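Local coordinates for putative uncharacterized protein (Chaetomium thermophilum, PDB 4XRI) that serves as an importin-beta transport receptor for the nuclear import of protein cargoes and probably binds a small GTPase, at residues Ala325-Leu336 with Tyr365-Pro376; Ile207-Glu215 with Ala249-Tyr260. The protein carries 2 engineered substitutions. One frame throughout, in Å; residues are numbered along the deposited sequence.

Overall arrangement
Both contacts lie in the all-helical superhelix of HEAT repeats, where a chain is held in shape by each helix packing on the next few. Contact 2 comes first along the chain, joining helices 200-212 and 214-217 to helix 243-260; contact 1 follows, joining helix 324-340 to helices 354-369 and 374-384. Their centres lie 25 Å apart, with the nearest atoms about 9 Å from each other, and they do not touch directly. Helices 265-280 and 285-310 stand between them in sequence and carry side-chain contacts to both. Local packing is thus passed from neighbour to neighbour, consistent with a receptor described as highly flexible.

Contact 1: Ala325-Leu336 with Tyr365-Pro376; sequences ARVATNEVVPVL and YAQAVGSTIIPP
Tyr365 swings its ring towards helix 325-336 through an off-staggered first torsion (chi1 -139°), displaced from anti by about 40°, while Val333 holds CG1 anti to its backbone N and thereby turns CG2 onto that ring. The result is a knob-into-hole packing within a HEAT-repeat solenoid: Tyr365 plugs a hole lined by Ala325, Thr329, Val332 and Val333. The short axes of helices 325-336 and 365-369 run at 136° to each other, closer to antiparallel than to parallel.

The ring is clamped on its two faces. Val333 CG2 makes a CH-pi contact over one, 3.9 Å from the centroid and offset toward the rim, and Ala325 CB covers the opposite face. Thr329 OG1 comes up at the ring edge, 3.6 Å from Tyr365 CE1, whereas Val332 CG1 and Leu336 CD1 approach obliquely. Beyond the ring, Val332 also rests on Trp295 and Tyr365 on Cys299, so helix 285-310 adds to the surroundings of this core.

Past Val369 the chain turns at Gly370, the first residue to leave helical geometry, with positive phi, and comes back to deliver Thr372, Ile373 and Pro376. Thr372 CG2 lies 3.8 Å from Thr329 OG1, and Val333 CG1 meets Pro376 CG at 4.1 Å. On the other flank Val369 CG1 presses against Ala325 CB at 3.6 Å.

The polar end of the buried tyrosine is satisfied by the backbone. In a regular helix Ala325 O would accept from Thr329 N, but that N-H is bonded only weakly, to Arg326 O at 3.3 Å. Thr329 OG1 lies close to both Ala325 O and Arg326 O. Tyr365 OH donates to Ala325 O at 2.5 Å, in the carbonyl plane and on a lone pair, with a C=O...OH angle of 123°.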
loop_
_atom_site.group_PDB
_atom_site.type_symbol
_atom_site.label_atom_id
_atom_site.label_comp_id
_atom_site.label_asym_id
_atom_site.label_seq_id
_atom_site.Cartn_x
_atom_site.Cartn_y
_atom_site.Cartn_z
ATOM N N ALA A 325 -19.158 -17.263 -5.058
ATOM C CA ALA A 325 -19.329 -17.037 -3.625
ATOM C C ALA A 325 -20.799 -17.051 -3.219
ATOM O O ALA A 325 -21.163 -17.637 -2.199
ATOM C CB ALA A 325 -18.687 -15.723 -3.224
ATOM N N ARG A 326 -21.636 -16.412 -4.030
ATOM C CA ARG A 326 -23.072 -16.354 -3.776
ATOM C C ARG A 326 -23.680 -17.754 -3.728
ATOM O O ARG A 326 -24.387 -18.109 -2.784
ATOM C CB ARG A 326 -23.766 -15.511 -4.849
ATOM C CG ARG A 326 -25.244 -15.277 -4.608
ATOM C CD ARG A 326 -25.871 -14.510 -5.762
ATOM N NE ARG A 326 -27.273 -14.185 -5.510
ATOM C CZ ARG A 326 -28.284 -15.017 -5.730
ATOM N NH1 ARG A 326 -28.053 -16.232 -6.207
ATOM N NH2 ARG A 326 -29.528 -14.637 -5.470
ATOM N N VAL A 327 -23.386 -18.544 -4.755
ATOM C CA VAL A 327 -23.852 -19.922 -4.838
ATOM C C VAL A 327 -23.343 -20.766 -3.669
ATOM O O VAL A 327 -24.070 -21.602 -3.131
ATOM C CB VAL A 327 -23.412 -20.574 -6.173
ATOM C CG1 VAL A 327 -23.705 -22.072 -6.176
ATOM C CG2 VAL A 327 -24.093 -19.887 -7.348
ATOM N N ALA A 328 -22.101 -20.524 -3.265
ATOM C CA ALA A 328 -21.440 -21.355 -2.262
ATOM C C ALA A 328 -21.761 -20.953 -0.824
ATOM O O ALA A 328 -21.334 -21.625 0.115
ATOM C CB ALA A 328 -19.938 -21.322 -2.477
ATOM N N THR A 329 -22.511 -19.864 -0.666
ATOM C CA THR A 329 -22.791 -19.274 0.645
ATOM C C THR A 329 -23.241 -20.283 1.703
ATOM O O THR A 329 -22.670 -20.347 2.792
ATOM C CB THR A 329 -23.876 -18.184 0.539
ATOM O OG1 THR A 329 -23.415 -17.128 -0.311
ATOM C CG2 THR A 329 -24.194 -17.616 1.915
ATOM N N ASN A 330 -24.257 -21.074 1.373
ATOM C CA ASN A 330 -24.857 -21.991 2.339
ATOM C C ASN A 330 -23.930 -23.112 2.805
ATOM O O ASN A 330 -24.187 -23.752 3.826
ATOM C CB ASN A 330 -26.132 -22.601 1.758
ATOM C CG ASN A 330 -27.259 -21.595 1.653
ATOM O OD1 ASN A 330 -27.256 -20.571 2.336
ATOM N ND2 ASN A 330 -28.231 -21.883 0.796
ATOM N N GLU A 331 -22.855 -23.348 2.064
ATOM C CA GLU A 331 -21.919 -24.406 2.421
ATOM C C GLU A 331 -20.662 -23.856 3.092
ATOM O O GLU A 331 -20.180 -24.412 4.079
ATOM C CB GLU A 331 -21.534 -25.218 1.180
ATOM C CG GLU A 331 -22.717 -25.769 0.396
ATOM C CD GLU A 331 -23.449 -26.887 1.118
ATOM O OE1 GLU A 331 -22.944 -27.375 2.153
ATOM O OE2 GLU A 331 -24.535 -27.281 0.643
ATOM N N VAL A 332 -20.142 -22.757 2.556
ATOM C CA VAL A 332 -18.851 -22.227 2.983
ATOM C C VAL A 332 -18.939 -21.337 4.226
ATOM O O VAL A 332 -18.110 -21.445 5.132
ATOM C CB VAL A 332 -18.188 -21.431 1.841
ATOM C CG1 VAL A 332 -16.898 -20.775 2.313
ATOM C CG2 VAL A 332 -17.918 -22.345 0.652
ATOM N N VAL A 333 -19.934 -20.458 4.268
ATOM C CA VAL A 333 -20.060 -19.510 5.377
ATOM C C VAL A 333 -20.262 -20.194 6.742
ATOM O O VAL A 333 -19.611 -19.807 7.715
ATOM C CB VAL A 333 -21.214 -18.505 5.134
ATOM C CG1 VAL A 333 -21.455 -17.651 6.370
ATOM C CG2 VAL A 333 -20.906 -17.620 3.930
ATOM N N PRO A 334 -21.157 -21.202 6.831
ATOM C CA PRO A 334 -21.234 -21.889 8.127
ATOM C C PRO A 334 -19.907 -22.505 8.579
ATOM O O PRO A 334 -19.649 -22.573 9.780
ATOM C CB PRO A 334 -22.280 -22.982 7.879
ATOM C CG PRO A 334 -23.158 -22.419 6.837
ATOM C CD PRO A 334 -22.238 -21.644 5.927
ATOM N N VAL A 335 -19.076 -22.936 7.635
ATOM C CA VAL A 335 -17.773 -23.500 7.972
ATOM C C VAL A 335 -16.837 -22.414 8.494
ATOM O O VAL A 335 -16.106 -22.625 9.464
ATOM C CB VAL A 335 -17.124 -24.199 6.759
ATOM C CG1 VAL A 335 -15.694 -24.600 7.076
ATOM C CG2 VAL A 335 -17.939 -25.417 6.353
ATOM N N LEU A 336 -16.872 -21.253 7.847
ATOM C CA LEU A 336 -16.074 -20.108 8.271
ATOM C C LEU A 336 -16.418 -19.691 9.695
ATOM O O LEU A 336 -15.533 -19.437 10.511
ATOM C CB LEU A 336 -16.278 -18.928 7.319
ATOM C CG LEU A 336 -15.585 -19.026 5.962
ATOM C CD1 LEU A 336 -16.006 -17.867 5.079
ATOM C CD2 LEU A 336 -14.078 -19.047 6.152
ATOM N N TYR A 365 -16.304 -12.132 2.087
ATOM C CA TYR A 365 -17.512 -12.819 1.655
ATOM C C TYR A 365 -18.722 -11.892 1.724
ATOM O O TYR A 365 -19.582 -11.908 0.842
ATOM C CB TYR A 365 -17.756 -14.065 2.509
ATOM C CG TYR A 365 -18.235 -15.262 1.717
ATOM C CD1 TYR A 365 -19.530 -15.315 1.216
ATOM C CD2 TYR A 365 -17.389 -16.336 1.461
ATOM C CE1 TYR A 365 -19.968 -16.403 0.485
ATOM C CE2 TYR A 365 -17.821 -17.428 0.735
ATOM C CZ TYR A 365 -19.110 -17.456 0.250
ATOM O OH TYR A 365 -19.539 -18.542 -0.476
ATOM N N ALA A 366 -18.775 -11.085 2.780
ATOM C CA ALA A 366 -19.871 -10.142 2.978
ATOM C C ALA A 366 -19.876 -9.078 1.886
ATOM O O ALA A 366 -20.933 -8.656 1.416
ATOM C CB ALA A 366 -19.770 -9.493 4.346
ATOM N N GLN A 367 -18.682 -8.652 1.486
ATOM C CA GLN A 367 -18.527 -7.690 0.401
ATOM C C GLN A 367 -18.917 -8.321 -0.930
ATOM O O GLN A 367 -19.501 -7.668 -1.797
ATOM C CB GLN A 367 -17.085 -7.173 0.333
ATOM C CG GLN A 367 -16.652 -6.343 1.529
ATOM C CD GLN A 367 -15.189 -5.938 1.466
ATOM O OE1 GLN A 367 -14.715 -5.432 0.449
ATOM N NE2 GLN A 367 -14.464 -6.170 2.554
ATOM N N ALA A 368 -18.597 -9.604 -1.074
ATOM C CA ALA A 368 -18.787 -10.310 -2.333
ATOM C C ALA A 368 -20.247 -10.655 -2.621
ATOM O O ALA A 368 -20.680 -10.602 -3.770
ATOM C CB ALA A 368 -17.939 -11.581 -2.348
ATOM N N VAL A 369 -21.007 -11.017 -1.591
ATOM C CA VAL A 369 -22.362 -11.518 -1.812
ATOM C C VAL A 369 -23.449 -10.644 -1.195
ATOM O O VAL A 369 -24.632 -10.834 -1.470
ATOM C CB VAL A 369 -22.524 -12.949 -1.262
ATOM C CG1 VAL A 369 -21.333 -13.803 -1.661
ATOM C CG2 VAL A 369 -22.689 -12.934 0.252
ATOM N N GLY A 370 -23.047 -9.696 -0.358
ATOM C CA GLY A 370 -23.987 -8.768 0.243
ATOM C C GLY A 370 -24.992 -9.401 1.191
ATOM O O GLY A 370 -24.626 -10.119 2.120
ATOM N N SER A 371 -26.271 -9.129 0.946
ATOM C CA SER A 371 -27.351 -9.533 1.847
ATOM C C SER A 371 -27.527 -11.045 1.953
ATOM O O SER A 371 -28.108 -11.539 2.920
ATOM C CB SER A 371 -28.670 -8.898 1.397
ATOM O OG SER A 371 -28.595 -7.484 1.442
ATOM N N THR A 372 -27.030 -11.773 0.957
ATOM C CA THR A 372 -27.149 -13.229 0.926
ATOM C C THR A 372 -26.478 -13.877 2.141
ATOM O O THR A 372 -26.886 -14.947 2.595
ATOM C CB THR A 372 -26.536 -13.806 -0.372
ATOM O OG1 THR A 372 -27.149 -13.183 -1.507
ATOM C CG2 THR A 372 -26.744 -15.314 -0.458
ATOM N N ILE A 373 -25.459 -13.212 2.675
ATOM C CA ILE A 373 -24.677 -13.758 3.782
ATOM C C ILE A 373 -25.377 -13.610 5.135
ATOM O O ILE A 373 -25.004 -14.259 6.112
ATOM C CB ILE A 373 -23.293 -13.081 3.869
ATOM C CG1 ILE A 373 -22.298 -13.981 4.603
ATOM C CG2 ILE A 373 -23.400 -11.714 4.541
ATOM C CD1 ILE A 373 -20.893 -13.426 4.631
ATOM N N ILE A 374 -26.399 -12.764 5.188
ATOM C CA ILE A 374 -27.007 -12.386 6.462
ATOM C C ILE A 374 -27.748 -13.520 7.203
ATOM O O ILE A 374 -27.536 -13.696 8.404
ATOM C CB ILE A 374 -27.966 -11.198 6.265
ATOM C CG1 ILE A 374 -27.167 -9.930 5.969
ATOM C CG2 ILE A 374 -28.842 -11.000 7.489
ATOM C CD1 ILE A 374 -28.013 -8.768 5.511
ATOM N N PRO A 375 -28.609 -14.295 6.506
ATOM C CA PRO A 375 -29.310 -15.341 7.269
ATOM C C PRO A 375 -28.410 -16.402 7.937
ATOM O O PRO A 375 -28.688 -16.752 9.084
ATOM C CB PRO A 375 -30.216 -15.991 6.215
ATOM C CG PRO A 375 -30.440 -14.932 5.207
ATOM C CD PRO A 375 -29.146 -14.176 5.136
ATOM N N PRO A 376 -27.363 -16.910 7.254
ATOM C CA PRO A 376 -26.558 -17.896 7.989
ATOM C C PRO A 376 -25.743 -17.291 9.133
ATOM O O PRO A 376 -25.490 -17.975 10.125
ATOM C CB PRO A 376 -25.630 -18.469 6.908
ATOM C CG PRO A 376 -25.566 -17.421 5.864
ATOM C CD PRO A 376 -26.927 -16.800 5.849
#

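Contact 2: Ile207-Glu215 with Ala249-Tyr260; sequences ITALGDSLE and AFGCLNRIMALY
Ala249 opens the contact by offering its backbone to Ile207, whose CG1 comes to 3.7 Å from Ala249 CA. Here two nearly parallel helices of the HEAT solenoid lie side by side, the axes of 207-212 and 249-260 inclined by 14° and 8.7 Å apart at closest approach. One turn on, Cys252 is a knob among Ile207, Leu210, Gly211 and Leu214. Its SG stands anti to the backbone N (chi1 -166°) and settles 3.6 Å from Gly211 CA, at the point where the two backbones come closest.

Arg255 does two jobs. Its CB touches Leu214 CD1 at 3.6 Å, while the extended chain carries the guanidinium to the surface, where NH1 donates to Asp212 OD1 at 2.9 Å through a bent hydrogen bond (141° at the hydrogen) that forms part of a salt bridge. The carboxylate oxygen lies close to the guanidinium plane and is met nearly along its C-O axis. Replacing Asp212 with an alanine removes the carboxylate, and the Arg255 guanidinium would probably be left without this charged mate and freer to turn.

Ile256 then supplies CG1 to both methyls of Leu214, the nearer, CD1, at 3.6 Å. Leu259 CD1 flanks Leu214 CB and Glu215 CG; the Glu215 carboxylate itself pairs with Arg175. Finally Tyr260, stacked on Phe221, brings OH to 3.3 Å from Leu214 O. The chemistry is thus mostly sulfur and hydrocarbon packing around Cys252 and Leu214, to which the Asp212-Arg255 ion pair, made through one carboxylate oxygen, adds a directional tie.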
loop_
_atom_site.group_PDB
_atom_site.type_symbol
_atom_site.label_atom_id
_atom_site.label_comp_id
_atom_site.label_asym_id
_atom_site.label_seq_id
_atom_site.Cartn_x
_atom_site.Cartn_y
_atom_site.Cartn_z
ATOM N N ILE A 207 3.845 -31.361 -7.750
ATOM C CA ILE A 207 2.672 -30.503 -7.643
ATOM C C ILE A 207 3.099 -29.069 -7.326
ATOM O O ILE A 207 2.467 -28.109 -7.766
ATOM C CB ILE A 207 1.671 -31.021 -6.573
ATOM C CG1 ILE A 207 0.317 -30.323 -6.718
ATOM C CG2 ILE A 207 2.223 -30.873 -5.162
ATOM C CD1 ILE A 207 -0.443 -30.712 -7.958
ATOM N N THR A 208 4.194 -28.933 -6.584
ATOM C CA THR A 208 4.752 -27.626 -6.263
ATOM C C THR A 208 5.307 -26.978 -7.523
ATOM O O THR A 208 5.115 -25.785 -7.763
ATOM C CB THR A 208 5.869 -27.727 -5.207
ATOM O OG1 THR A 208 5.372 -28.408 -4.051
ATOM C CG2 THR A 208 6.360 -26.340 -4.811
ATOM N N ALA A 209 5.998 -27.783 -8.323
ATOM C CA ALA A 209 6.587 -27.314 -9.569
ATOM C C ALA A 209 5.502 -26.892 -10.553
ATOM O O ALA A 209 5.662 -25.913 -11.284
ATOM C CB ALA A 209 7.468 -28.392 -10.176
ATOM N N LEU A 210 4.399 -27.636 -10.567
ATOM C CA LEU A 210 3.257 -27.292 -11.405
ATOM C C LEU A 210 2.699 -25.929 -11.011
ATOM O O LEU A 210 2.395 -25.101 -11.869
ATOM C CB LEU A 210 2.168 -28.365 -11.308
ATOM C CG LEU A 210 0.853 -28.056 -12.030
ATOM C CD1 LEU A 210 1.100 -27.762 -13.501
ATOM C CD2 LEU A 210 -0.129 -29.211 -11.865
ATOM N N GLY A 211 2.580 -25.702 -9.707
ATOM C CA GLY A 211 2.122 -24.429 -9.188
ATOM C C GLY A 211 3.023 -23.296 -9.634
ATOM O O GLY A 211 2.551 -22.250 -10.070
ATOM N N ASP A 212 4.330 -23.517 -9.541
ATOM C CA ASP A 212 5.315 -22.518 -9.944
ATOM C C ASP A 212 5.318 -22.295 -11.455
ATOM O O ASP A 212 5.722 -21.237 -11.931
ATOM C CB ASP A 212 6.718 -22.931 -9.480
ATOM C CG ASP A 212 6.886 -22.848 -7.973
ATOM O OD1 ASP A 212 6.110 -22.114 -7.325
ATOM O OD2 ASP A 212 7.801 -23.509 -7.439
ATOM N N SER A 213 4.863 -23.290 -12.207
ATOM C CA SER A 213 4.972 -23.245 -13.662
ATOM C C SER A 213 3.662 -22.863 -14.344
ATOM O O SER A 213 3.558 -22.929 -15.568
ATOM C CB SER A 213 5.448 -24.598 -14.196
ATOM O OG SER A 213 6.636 -25.015 -13.548
ATOM N N LEU A 214 2.677 -22.453 -13.552
ATOM C CA LEU A 214 1.319 -22.230 -14.048
ATOM C C LEU A 214 1.235 -21.240 -15.203
ATOM O O LEU A 214 0.607 -21.526 -16.223
ATOM C CB LEU A 214 0.420 -21.757 -12.907
ATOM C CG LEU A 214 -0.176 -22.891 -12.077
ATOM C CD1 LEU A 214 -1.024 -22.346 -10.943
ATOM C CD2 LEU A 214 -0.997 -23.810 -12.970
ATOM N N GLU A 215 1.864 -20.080 -15.037
ATOM C CA GLU A 215 1.864 -19.060 -16.077
ATOM C C GLU A 215 2.441 -19.603 -17.382
ATOM O O GLU A 215 1.943 -19.293 -18.464
ATOM C CB GLU A 215 2.650 -17.827 -15.624
ATOM C CG GLU A 215 2.050 -17.117 -14.422
ATOM C CD GLU A 215 2.627 -15.729 -14.208
ATOM O OE1 GLU A 215 3.631 -15.390 -14.870
ATOM O OE2 GLU A 215 2.069 -14.976 -13.383
ATOM N N ALA A 249 -1.182 -29.051 -3.499
ATOM C CA ALA A 249 -2.324 -29.062 -4.410
ATOM C C ALA A 249 -3.207 -27.828 -4.245
ATOM O O ALA A 249 -3.588 -27.189 -5.230
ATOM C CB ALA A 249 -3.143 -30.315 -4.200
ATOM N N PHE A 250 -3.527 -27.496 -2.999
ATOM C CA PHE A 250 -4.407 -26.365 -2.715
ATOM C C PHE A 250 -3.744 -25.033 -3.032
ATOM O O PHE A 250 -4.401 -24.091 -3.473
ATOM C CB PHE A 250 -4.857 -26.384 -1.257
ATOM C CG PHE A 250 -6.071 -27.226 -1.016
ATOM C CD1 PHE A 250 -7.316 -26.792 -1.433
ATOM C CD2 PHE A 250 -5.971 -28.450 -0.381
ATOM C CE1 PHE A 250 -8.441 -27.558 -1.220
ATOM C CE2 PHE A 250 -7.094 -29.225 -0.162
ATOM C CZ PHE A 250 -8.331 -28.778 -0.583
ATOM N N GLY A 251 -2.436 -24.965 -2.811
ATOM C CA GLY A 251 -1.668 -23.790 -3.170
ATOM C C GLY A 251 -1.689 -23.603 -4.672
ATOM O O GLY A 251 -1.817 -22.487 -5.172
ATOM N N CYS A 252 -1.560 -24.713 -5.392
ATOM C CA CYS A 252 -1.649 -24.719 -6.847
ATOM C C CYS A 252 -3.028 -24.244 -7.294
ATOM O O CYS A 252 -3.158 -23.448 -8.225
ATOM C CB CYS A 252 -1.368 -26.126 -7.385
ATOM S SG CYS A 252 -1.047 -26.233 -9.149
ATOM N N LEU A 253 -4.054 -24.742 -6.613
ATOM C CA LEU A 253 -5.436 -24.429 -6.942
ATOM C C LEU A 253 -5.735 -22.945 -6.727
ATOM O O LEU A 253 -6.445 -22.323 -7.519
ATOM C CB LEU A 253 -6.379 -25.296 -6.105
ATOM C CG LEU A 253 -7.820 -25.458 -6.584
ATOM C CD1 LEU A 253 -7.842 -25.826 -8.060
ATOM C CD2 LEU A 253 -8.526 -26.525 -5.753
ATOM N N ASN A 254 -5.183 -22.385 -5.654
ATOM C CA ASN A 254 -5.364 -20.972 -5.334
ATOM C C ASN A 254 -4.763 -20.064 -6.395
ATOM O O ASN A 254 -5.329 -19.022 -6.727
ATOM C CB ASN A 254 -4.749 -20.647 -3.973
ATOM C CG ASN A 254 -5.471 -21.336 -2.830
ATOM O OD1 ASN A 254 -6.563 -21.872 -3.007
ATOM N ND2 ASN A 254 -4.863 -21.323 -1.649
ATOM N N ARG A 255 -3.614 -20.467 -6.924
ATOM C CA ARG A 255 -2.955 -19.709 -7.978
ATOM C C ARG A 255 -3.728 -19.828 -9.287
ATOM O O ARG A 255 -3.815 -18.870 -10.056
ATOM C CB ARG A 255 -1.509 -20.177 -8.158
ATOM C CG ARG A 255 -0.583 -19.659 -7.077
ATOM C CD ARG A 255 0.813 -20.249 -7.159
ATOM N NE ARG A 255 1.584 -19.884 -5.973
ATOM C CZ ARG A 255 2.882 -20.113 -5.811
ATOM N NH1 ARG A 255 3.579 -20.714 -6.765
ATOM N NH2 ARG A 255 3.484 -19.737 -4.689
ATOM N N ILE A 256 -4.292 -21.008 -9.527
ATOM C CA ILE A 256 -5.116 -21.235 -10.709
ATOM C C ILE A 256 -6.338 -20.320 -10.698
ATOM O O ILE A 256 -6.654 -19.672 -11.700
ATOM C CB ILE A 256 -5.571 -22.705 -10.805
ATOM C CG1 ILE A 256 -4.400 -23.595 -11.233
ATOM C CG2 ILE A 256 -6.729 -22.848 -11.784
ATOM C CD1 ILE A 256 -4.684 -25.073 -11.124
ATOM N N MET A 257 -7.018 -20.267 -9.555
ATOM C CA MET A 257 -8.185 -19.407 -9.397
ATOM C C MET A 257 -7.827 -17.935 -9.588
ATOM O O MET A 257 -8.561 -17.189 -10.234
ATOM C CB MET A 257 -8.816 -19.615 -8.019
ATOM C CG MET A 257 -10.034 -18.728 -7.748
ATOM S SD MET A 257 -11.391 -19.019 -8.905
ATOM C CE MET A 257 -11.734 -20.747 -8.591
ATOM N N ALA A 258 -6.690 -17.530 -9.030
ATOM C CA ALA A 258 -6.242 -16.140 -9.100
ATOM C C ALA A 258 -5.922 -15.732 -10.534
ATOM O O ALA A 258 -6.154 -14.591 -10.935
ATOM C CB ALA A 258 -5.027 -15.930 -8.210
ATOM N N LEU A 259 -5.398 -16.677 -11.304
ATOM C CA LEU A 259 -4.984 -16.405 -12.674
ATOM C C LEU A 259 -6.080 -16.682 -13.698
ATOM O O LEU A 259 -6.185 -15.980 -14.703
ATOM C CB LEU A 259 -3.750 -17.236 -13.027
ATOM C CG LEU A 259 -2.406 -16.849 -12.411
ATOM C CD1 LEU A 259 -1.450 -18.027 -12.477
ATOM C CD2 LEU A 259 -1.819 -15.649 -13.138
ATOM N N TYR A 260 -6.891 -17.706 -13.450
ATOM C CA TYR A 260 -7.789 -18.196 -14.488
ATOM C C TYR A 260 -9.235 -18.336 -14.040
ATOM O O TYR A 260 -9.915 -19.287 -14.420
ATOM C CB TYR A 260 -7.280 -19.539 -15.009
ATOM C CG TYR A 260 -5.831 -19.492 -15.420
ATOM C CD1 TYR A 260 -5.415 -18.663 -16.450
ATOM C CD2 TYR A 260 -4.876 -20.266 -14.773
ATOM C CE1 TYR A 260 -4.091 -18.604 -16.828
ATOM C CE2 TYR A 260 -3.546 -20.217 -15.147
ATOM C CZ TYR A 260 -3.160 -19.383 -16.175
ATOM O OH TYR A 260 -1.841 -19.325 -16.552
#